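Local coordinates for protein ethyl acetate hydrolase (Pseudomonas veronii, PDB 5EFZ) that hydrolyses ethyl acetate to ethanol and acetate as a homodimeric alpha/beta-hydrolase esterase, and takes part in the degradation of short-chain methyl ketones, at residues A[23-28]-A[101-106]; A[126-131]-A[157-162]; A[226-231]-A[247-252]. One frame throughout, in Å; residues are numbered along the deposited sequence.

Contact 1 of 3, residues A[23-28]-A[101-106]. With EDO (1,2-ethanediol), chain G.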
# COMPACT_ATOMS: atom_id res chain seq x y z
N GLY A 23 1.94 -25.70 19.71
CA GLY A 23 2.61 -26.97 19.73
C GLY A 23 1.79 -28.03 19.02
O GLY A 23 0.69 -27.76 18.53
N PRO A 24 2.31 -29.26 19.00
CA PRO A 24 3.57 -29.62 19.66
C PRO A 24 4.83 -29.16 18.93
O PRO A 24 4.86 -29.07 17.69
CB PRO A 24 3.49 -31.15 19.73
CG PRO A 24 2.62 -31.53 18.63
CD PRO A 24 1.56 -30.46 18.59
N PHE A 25 5.85 -28.78 19.70
CA PHE A 25 7.17 -28.49 19.14
C PHE A 25 8.20 -28.86 20.19
O PHE A 25 7.89 -28.94 21.37
CB PHE A 25 7.31 -27.02 18.72
CG PHE A 25 7.15 -26.02 19.86
CD1 PHE A 25 8.19 -25.79 20.76
CD2 PHE A 25 5.97 -25.31 20.00
CE1 PHE A 25 8.05 -24.88 21.78
CE2 PHE A 25 5.81 -24.41 21.03
CZ PHE A 25 6.85 -24.19 21.93
N GLU A 26 9.44 -29.07 19.77
CA GLU A 26 10.52 -29.38 20.70
C GLU A 26 11.50 -28.22 20.73
O GLU A 26 11.76 -27.60 19.70
CB GLU A 26 11.24 -30.65 20.29
CG GLU A 26 11.33 -31.68 21.40
CD GLU A 26 12.10 -32.91 20.96
OE1 GLU A 26 12.11 -33.19 19.74
OE2 GLU A 26 12.70 -33.57 21.84
N LEU A 27 12.06 -27.92 21.90
CA LEU A 27 13.09 -26.86 22.00
C LEU A 27 14.43 -27.51 21.93
O LEU A 27 14.79 -28.31 22.81
CB LEU A 27 13.00 -26.08 23.31
CG LEU A 27 12.11 -24.86 23.47
CD1 LEU A 27 12.08 -24.01 22.22
CD2 LEU A 27 10.73 -25.33 23.87
N ILE A 28 15.19 -27.20 20.89
CA ILE A 28 16.51 -27.81 20.75
C ILE A 28 17.61 -26.78 20.93
O ILE A 28 17.66 -25.77 20.22
CB ILE A 28 16.66 -28.48 19.38
CG1 ILE A 28 15.64 -29.62 19.27
CG2 ILE A 28 18.08 -29.01 19.23
CD1 ILE A 28 15.42 -30.13 17.88
N ASN A 101 10.93 -15.15 17.16
CA ASN A 101 9.49 -15.26 16.94
C ASN A 101 8.68 -15.61 18.19
O ASN A 101 7.46 -15.82 18.09
CB ASN A 101 9.18 -16.29 15.82
CG ASN A 101 8.98 -17.72 16.35
OD1 ASN A 101 9.65 -18.19 17.28
ND2 ASN A 101 8.07 -18.45 15.70
N GLY A 102 9.35 -15.67 19.34
CA GLY A 102 8.69 -15.97 20.62
C GLY A 102 8.71 -17.43 21.05
O GLY A 102 8.50 -17.74 22.24
N LEU A 103 8.95 -18.35 20.10
CA LEU A 103 9.08 -19.77 20.43
C LEU A 103 10.55 -20.17 20.50
O LEU A 103 11.02 -20.71 21.51
CB LEU A 103 8.33 -20.64 19.41
CG LEU A 103 6.80 -20.44 19.39
CD1 LEU A 103 6.17 -21.46 18.48
CD2 LEU A 103 6.21 -20.49 20.80
N SER A 104 11.29 -19.91 19.42
CA SER A 104 12.74 -20.00 19.48
C SER A 104 13.26 -18.85 20.38
O SER A 104 12.50 -17.98 20.78
CB SER A 104 13.35 -19.90 18.07
OG SER A 104 12.97 -21.02 17.28
N SER A 105 14.57 -18.85 20.67
CA SER A 105 15.18 -17.79 21.48
C SER A 105 14.79 -16.44 20.96
O SER A 105 14.96 -16.17 19.78
CB SER A 105 16.70 -17.93 21.49
OG SER A 105 17.08 -19.05 22.25
N SER A 106 14.28 -15.58 21.84
CA SER A 106 13.70 -14.31 21.45
C SER A 106 13.79 -13.29 22.59
O SER A 106 14.12 -13.64 23.73
CB SER A 106 12.22 -14.48 21.06
OG SER A 106 12.03 -15.49 20.07
C1 EDO G . 8.09 -20.05 24.91
O1 EDO G . 7.57 -21.35 24.58
C2 EDO G . 9.60 -20.12 25.05
O2 EDO G . 10.14 -20.91 23.98

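Contact 2 of 3, residues A[126-131]-A[157-162]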
# COMPACT_ATOMS: atom_id res chain seq x y z
N ASP A 126 21.67 -15.54 10.10
CA ASP A 126 21.81 -16.18 11.41
C ASP A 126 20.82 -17.33 11.55
O ASP A 126 21.19 -18.39 12.03
CB ASP A 126 21.60 -15.15 12.54
CG ASP A 126 22.64 -14.02 12.51
OD1 ASP A 126 23.85 -14.31 12.34
OD2 ASP A 126 22.24 -12.83 12.66
N ASP A 127 19.55 -17.14 11.15
CA ASP A 127 18.60 -18.25 11.11
C ASP A 127 19.09 -19.44 10.29
O ASP A 127 18.99 -20.61 10.71
CB ASP A 127 17.26 -17.79 10.54
CG ASP A 127 16.44 -16.99 11.57
OD1 ASP A 127 16.00 -17.59 12.57
OD2 ASP A 127 16.21 -15.78 11.36
N VAL A 128 19.61 -19.15 9.11
CA VAL A 128 20.01 -20.25 8.20
C VAL A 128 21.21 -20.99 8.77
O VAL A 128 21.28 -22.23 8.71
CB VAL A 128 20.27 -19.69 6.79
CG1 VAL A 128 20.88 -20.77 5.84
CG2 VAL A 128 18.90 -19.20 6.23
N SER A 129 22.14 -20.25 9.36
CA SER A 129 23.29 -20.91 10.00
C SER A 129 22.84 -21.79 11.17
O SER A 129 23.30 -22.94 11.31
CB SER A 129 24.32 -19.87 10.45
OG SER A 129 25.39 -20.51 11.14
N ALA A 130 21.94 -21.26 12.00
CA ALA A 130 21.39 -22.04 13.11
C ALA A 130 20.63 -23.28 12.62
O ALA A 130 20.80 -24.37 13.18
CB ALA A 130 20.45 -21.16 13.97
N GLN A 131 19.81 -23.12 11.59
CA GLN A 131 19.10 -24.26 10.99
C GLN A 131 20.05 -25.32 10.43
O GLN A 131 19.81 -26.54 10.55
CB GLN A 131 18.16 -23.77 9.88
CG GLN A 131 16.94 -22.99 10.43
CD GLN A 131 16.31 -22.08 9.40
OE1 GLN A 131 16.58 -22.19 8.21
NE2 GLN A 131 15.48 -21.12 9.87
N THR A 157 14.72 -19.20 2.49
CA THR A 157 14.88 -20.17 1.42
C THR A 157 15.99 -19.76 0.44
O THR A 157 16.86 -20.57 0.10
CB THR A 157 13.54 -20.38 0.68
OG1 THR A 157 12.60 -20.99 1.59
CG2 THR A 157 13.70 -21.31 -0.59
N TYR A 158 15.97 -18.51 -0.02
CA TYR A 158 17.03 -18.00 -0.89
C TYR A 158 18.38 -18.04 -0.20
O TYR A 158 19.39 -18.46 -0.78
CB TYR A 158 16.72 -16.56 -1.32
CG TYR A 158 15.71 -16.48 -2.44
CD1 TYR A 158 15.94 -17.13 -3.67
CD2 TYR A 158 14.53 -15.74 -2.30
CE1 TYR A 158 15.00 -17.01 -4.72
CE2 TYR A 158 13.60 -15.63 -3.35
CZ TYR A 158 13.85 -16.27 -4.55
OH TYR A 158 12.90 -16.16 -5.57
N GLU A 159 18.41 -17.60 1.05
CA GLU A 159 19.67 -17.61 1.76
C GLU A 159 20.23 -19.04 1.90
O GLU A 159 21.44 -19.27 1.73
CB GLU A 159 19.50 -16.97 3.14
CG GLU A 159 20.76 -17.05 4.04
CD GLU A 159 21.93 -16.14 3.62
OE1 GLU A 159 21.76 -15.18 2.81
OE2 GLU A 159 23.06 -16.39 4.11
N TRP A 160 19.36 -20.00 2.17
CA TRP A 160 19.77 -21.42 2.18
C TRP A 160 20.39 -21.83 0.85
O TRP A 160 21.48 -22.42 0.83
CB TRP A 160 18.56 -22.33 2.47
CG TRP A 160 18.54 -22.87 3.87
CD1 TRP A 160 17.79 -22.40 4.93
CD2 TRP A 160 19.36 -23.92 4.40
NE1 TRP A 160 18.09 -23.11 6.07
CE2 TRP A 160 19.02 -24.07 5.75
CE3 TRP A 160 20.29 -24.80 3.82
CZ2 TRP A 160 19.61 -25.05 6.56
CZ3 TRP A 160 20.86 -25.78 4.62
CH2 TRP A 160 20.53 -25.89 5.97
N ALA A 161 19.71 -21.50 -0.25
CA ALA A 161 20.14 -21.96 -1.59
C ALA A 161 21.46 -21.33 -2.01
O ALA A 161 22.19 -21.91 -2.81
CB ALA A 161 19.05 -21.67 -2.63
N VAL A 162 21.75 -20.13 -1.49
CA VAL A 162 22.99 -19.42 -1.85
C VAL A 162 24.13 -19.83 -0.91
O VAL A 162 25.26 -20.03 -1.34
CB VAL A 162 22.81 -17.86 -1.80
CG1 VAL A 162 24.17 -17.13 -1.90
CG2 VAL A 162 21.89 -17.40 -2.93

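Contact 3 of 3, residues A[226-231]-A[247-252]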
# COMPACT_ATOMS: atom_id res chain seq x y z
N MET A 226 -1.93 -3.13 3.09
CA MET A 226 -0.89 -3.63 2.18
C MET A 226 -0.89 -5.16 2.00
O MET A 226 -0.28 -5.65 1.07
CB MET A 226 0.52 -3.23 2.68
CG MET A 226 0.78 -1.71 2.62
SD MET A 226 0.81 -1.08 0.95
CE MET A 226 2.17 -1.98 0.21
N GLY A 227 -1.58 -5.87 2.86
CA GLY A 227 -1.40 -7.32 2.93
C GLY A 227 -2.32 -8.12 2.04
O GLY A 227 -2.10 -9.32 1.82
N TRP A 228 -3.37 -7.47 1.52
CA TRP A 228 -4.34 -8.20 0.67
C TRP A 228 -4.27 -7.60 -0.72
O TRP A 228 -3.20 -7.60 -1.33
CB TRP A 228 -5.75 -8.12 1.29
CG TRP A 228 -5.80 -8.65 2.73
CD1 TRP A 228 -5.76 -7.91 3.90
CD2 TRP A 228 -5.86 -10.03 3.13
NE1 TRP A 228 -5.83 -8.75 5.00
CE2 TRP A 228 -5.87 -10.05 4.55
CE3 TRP A 228 -5.94 -11.24 2.42
CZ2 TRP A 228 -5.95 -11.25 5.28
CZ3 TRP A 228 -5.99 -12.44 3.15
CH2 TRP A 228 -6.03 -12.43 4.57
N SER A 229 -5.38 -7.09 -1.26
CA SER A 229 -5.31 -6.29 -2.47
C SER A 229 -6.58 -5.46 -2.60
O SER A 229 -7.57 -5.75 -1.94
CB SER A 229 -5.13 -7.15 -3.75
OG SER A 229 -6.36 -7.78 -4.07
N PRO A 230 -6.54 -4.39 -3.41
CA PRO A 230 -7.80 -3.68 -3.64
C PRO A 230 -8.89 -4.61 -4.23
O PRO A 230 -10.07 -4.47 -3.90
CB PRO A 230 -7.40 -2.59 -4.65
CG PRO A 230 -5.93 -2.30 -4.26
CD PRO A 230 -5.36 -3.67 -3.93
N GLU A 231 -8.49 -5.54 -5.08
CA GLU A 231 -9.46 -6.48 -5.67
C GLU A 231 -10.08 -7.42 -4.64
O GLU A 231 -11.26 -7.77 -4.74
CB GLU A 231 -8.80 -7.34 -6.76
CG GLU A 231 -8.79 -6.73 -8.13
CD GLU A 231 -10.19 -6.42 -8.63
OE1 GLU A 231 -10.83 -7.28 -9.28
OE2 GLU A 231 -10.65 -5.29 -8.37
N GLN A 247 -14.95 -2.89 8.42
CA GLN A 247 -14.77 -2.68 9.86
C GLN A 247 -14.72 -4.03 10.60
O GLN A 247 -13.84 -4.24 11.43
CB GLN A 247 -15.86 -1.78 10.45
CG GLN A 247 -15.60 -1.38 11.91
CD GLN A 247 -16.57 -0.31 12.45
OE1 GLN A 247 -17.43 0.20 11.73
NE2 GLN A 247 -16.40 0.04 13.73
N MET A 248 -15.62 -4.95 10.27
CA MET A 248 -15.66 -6.25 10.96
C MET A 248 -14.41 -7.08 10.65
O MET A 248 -13.91 -7.82 11.50
CB MET A 248 -16.92 -7.04 10.59
CG MET A 248 -18.19 -6.56 11.30
SD MET A 248 -17.87 -6.28 13.06
CE MET A 248 -18.10 -4.51 13.18
N PHE A 249 -13.92 -6.98 9.41
CA PHE A 249 -12.71 -7.68 9.00
C PHE A 249 -11.46 -7.13 9.70
O PHE A 249 -10.61 -7.88 10.21
CB PHE A 249 -12.55 -7.58 7.49
CG PHE A 249 -11.37 -8.35 6.96
CD1 PHE A 249 -11.40 -9.74 6.92
CD2 PHE A 249 -10.25 -7.68 6.51
CE1 PHE A 249 -10.29 -10.46 6.43
CE2 PHE A 249 -9.16 -8.39 6.01
CZ PHE A 249 -9.18 -9.77 5.98
N VAL A 250 -11.33 -5.81 9.73
CA VAL A 250 -10.20 -5.19 10.42
C VAL A 250 -10.23 -5.56 11.91
O VAL A 250 -9.21 -5.98 12.46
CB VAL A 250 -10.23 -3.65 10.25
CG1 VAL A 250 -9.22 -3.00 11.14
CG2 VAL A 250 -9.96 -3.31 8.78
N ASP A 251 -11.39 -5.43 12.55
CA ASP A 251 -11.47 -5.72 13.98
C ASP A 251 -11.40 -7.22 14.31
O ASP A 251 -10.68 -7.61 15.22
CB ASP A 251 -12.76 -5.14 14.58
CG ASP A 251 -12.79 -3.63 14.56
OD1 ASP A 251 -11.75 -3.00 14.24
OD2 ASP A 251 -13.87 -3.07 14.85
N GLY A 252 -12.14 -8.03 13.56
CA GLY A 252 -12.33 -9.43 13.92
C GLY A 252 -11.29 -10.38 13.40
O GLY A 252 -11.12 -11.46 13.95

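Contact 1 of 3, residues A[23-28]-A[101-106]
Phe-25 and Leu-103 make the tight part of this contact: both methyls of the leucine lie against the CE2 end of the ring, with Leu-103 CD1 3.9 Å from Phe-25 CE2. Phe-25 CG sits between its own backbone N and carbonyl carbon (chi1 61°), which swings the ring across to the loop. Leu-103 is buried, and Tyr-17, Ala-47 and Thr-71 also touch its side chain. The other side is looser. Leu-27, an exposed residue, brings only CD1 within 3.5 Å of Leu-103 O, and no hydrogen bond joins the two segments. Leu-103 O instead accepts a 2.6 Å hydrogen bond from O2 of a 1,2-ethanediol, probably from the crystallisation liquor, whose O1 lies near the plane of the Phe-25 ring at its edge. Inside 101-106 the backbone is held firmly: Asn-101 OD1 receives Leu-103 N at 2.9 Å in an Asx turn and also takes Ser-104 N. Ser-106 OG accepts from Gly-102 N and donates to Ser-104 O, closing the loop on itself. The contact thus sets edge strand 26-29 beside the loop that follows strand 92-96 in the central mixed sheet of an alpha/beta hydrolase.

Contact 2 of 3, residues A[126-131]-A[157-162]
Val-128 and the indole of Trp-160 lie at the centre of a buried helix pair of the alpha/beta-hydrolase fold, in which helix 124-139 crosses helix 152-163, the helix that follows the nucleophile elbow. The short segments approach to 9.5 Å between axes and cross at -61°. Val-128 CG1, anti to the backbone N (chi1 172°), sits over one face of the indole, 3.5 Å from the centroid of its five-membered ring and almost on the ring normal, a CH-pi contact. Val-128 CG2 packs instead against Glu-159, 3.6 Å from Glu-159 CG; the carboxylate beyond turns to His-281 and Arg-163.

Gln-131, one helical turn on from Val-128, meets the same indole at its edge. Gln-131 CB lies in the ring plane, 3.8 Å from Trp-160 CZ2, while the amide is nearly coplanar with the ring, so that the polar edge of the indole faces OE1. The other end of this amide is also engaged, as NE2 bonds to Gln-156, which should fix which way the group is turned. Leu-63 of strand 61-65 touches both Gln-131 and Trp-160, placing the pair directly against the sheet. A leucine in place of Trp-160 would probably leave Gln-131 OE1 buried without its donor and open a gap beneath Val-128 CG1. In the bond itself, Trp-160 NE1 donates to Gln-131 OE1 over 2.8 Å with an N-H...O angle of 157°, the oxygen lying in the ring plane and the nitrogen in the carbonyl plane.

Contact 3 of 3, residues A[226-231]-A[247-252]
Trp-228 and Phe-249 carry this contact alone, their side chains reaching toward each other from opposite directions and meeting as an offset edge-to-face pair. The edge of the phenyl ring is turned to the face of the indole, with the centroid of the indole's five-membered ring 5.2 Å from that of Phe-249 and the planes 66° apart. Phe-249 CZ and CE2 lead: CZ stands 3.3 Å above the indole plane, displaced toward the rim, 3.6 Å from Trp-228 CE2, and Phe-249 CE2 comes to 3.5 Å from Trp-228 NE1, which lies near the plane of the phenyl ring at its edge. This approach is packing, since the indole nitrogen finds its hydrogen-bond partner just beyond the two segments.

Phe-249 has CG anti to its backbone N (chi1 -176°), which extends the ring away from helix 246-258 so that its far atoms lead. The indole is carried with CG beside the backbone N and anti to the carbonyl carbon (chi1 -56°), presenting a broad face to the incoming edge. Trp-228 belongs to the short link between helix 213-227 and helix 230-234, and the next residue, Ser-229, is the N-cap of the second helix, its OG bonded to Phe-232 N.

Further aromatic rings enlarge the cluster: Phe-232 stacks on Trp-228, and Phe-243 meets Phe-249 edge to face. Met-226 packs on Met-226 of the second subunit. The side chain of Trp-228 lies about 7 Å from that of His-334, an inferred active-site residue. The pair belongs to the helical insertion between strands 170-174 and 296-300, the usual place of the lid in alpha/beta hydrolases.

Overall arrangement
The three contacts follow one another along the chain, neither nesting nor crossing. Contact 1 closes the longest loop, from the N-terminal edge strand through the first half of the sheet, and ties that sheet edge to the loop after strand 92-96. Contact 2 opens next and closes across strand 146-150 and the nucleophile elbow, joining two helices that pack on the sheet; its nearest atoms are about 7 Å from those of contact 1. After strand 170-174 the chain enters the helical insertion, where contact 3 closes a short loop, about half of it helix, and ties two parts together. Contacts 2 and 3 lie on opposite sides of the chain's centre, their centres 32 Å apart.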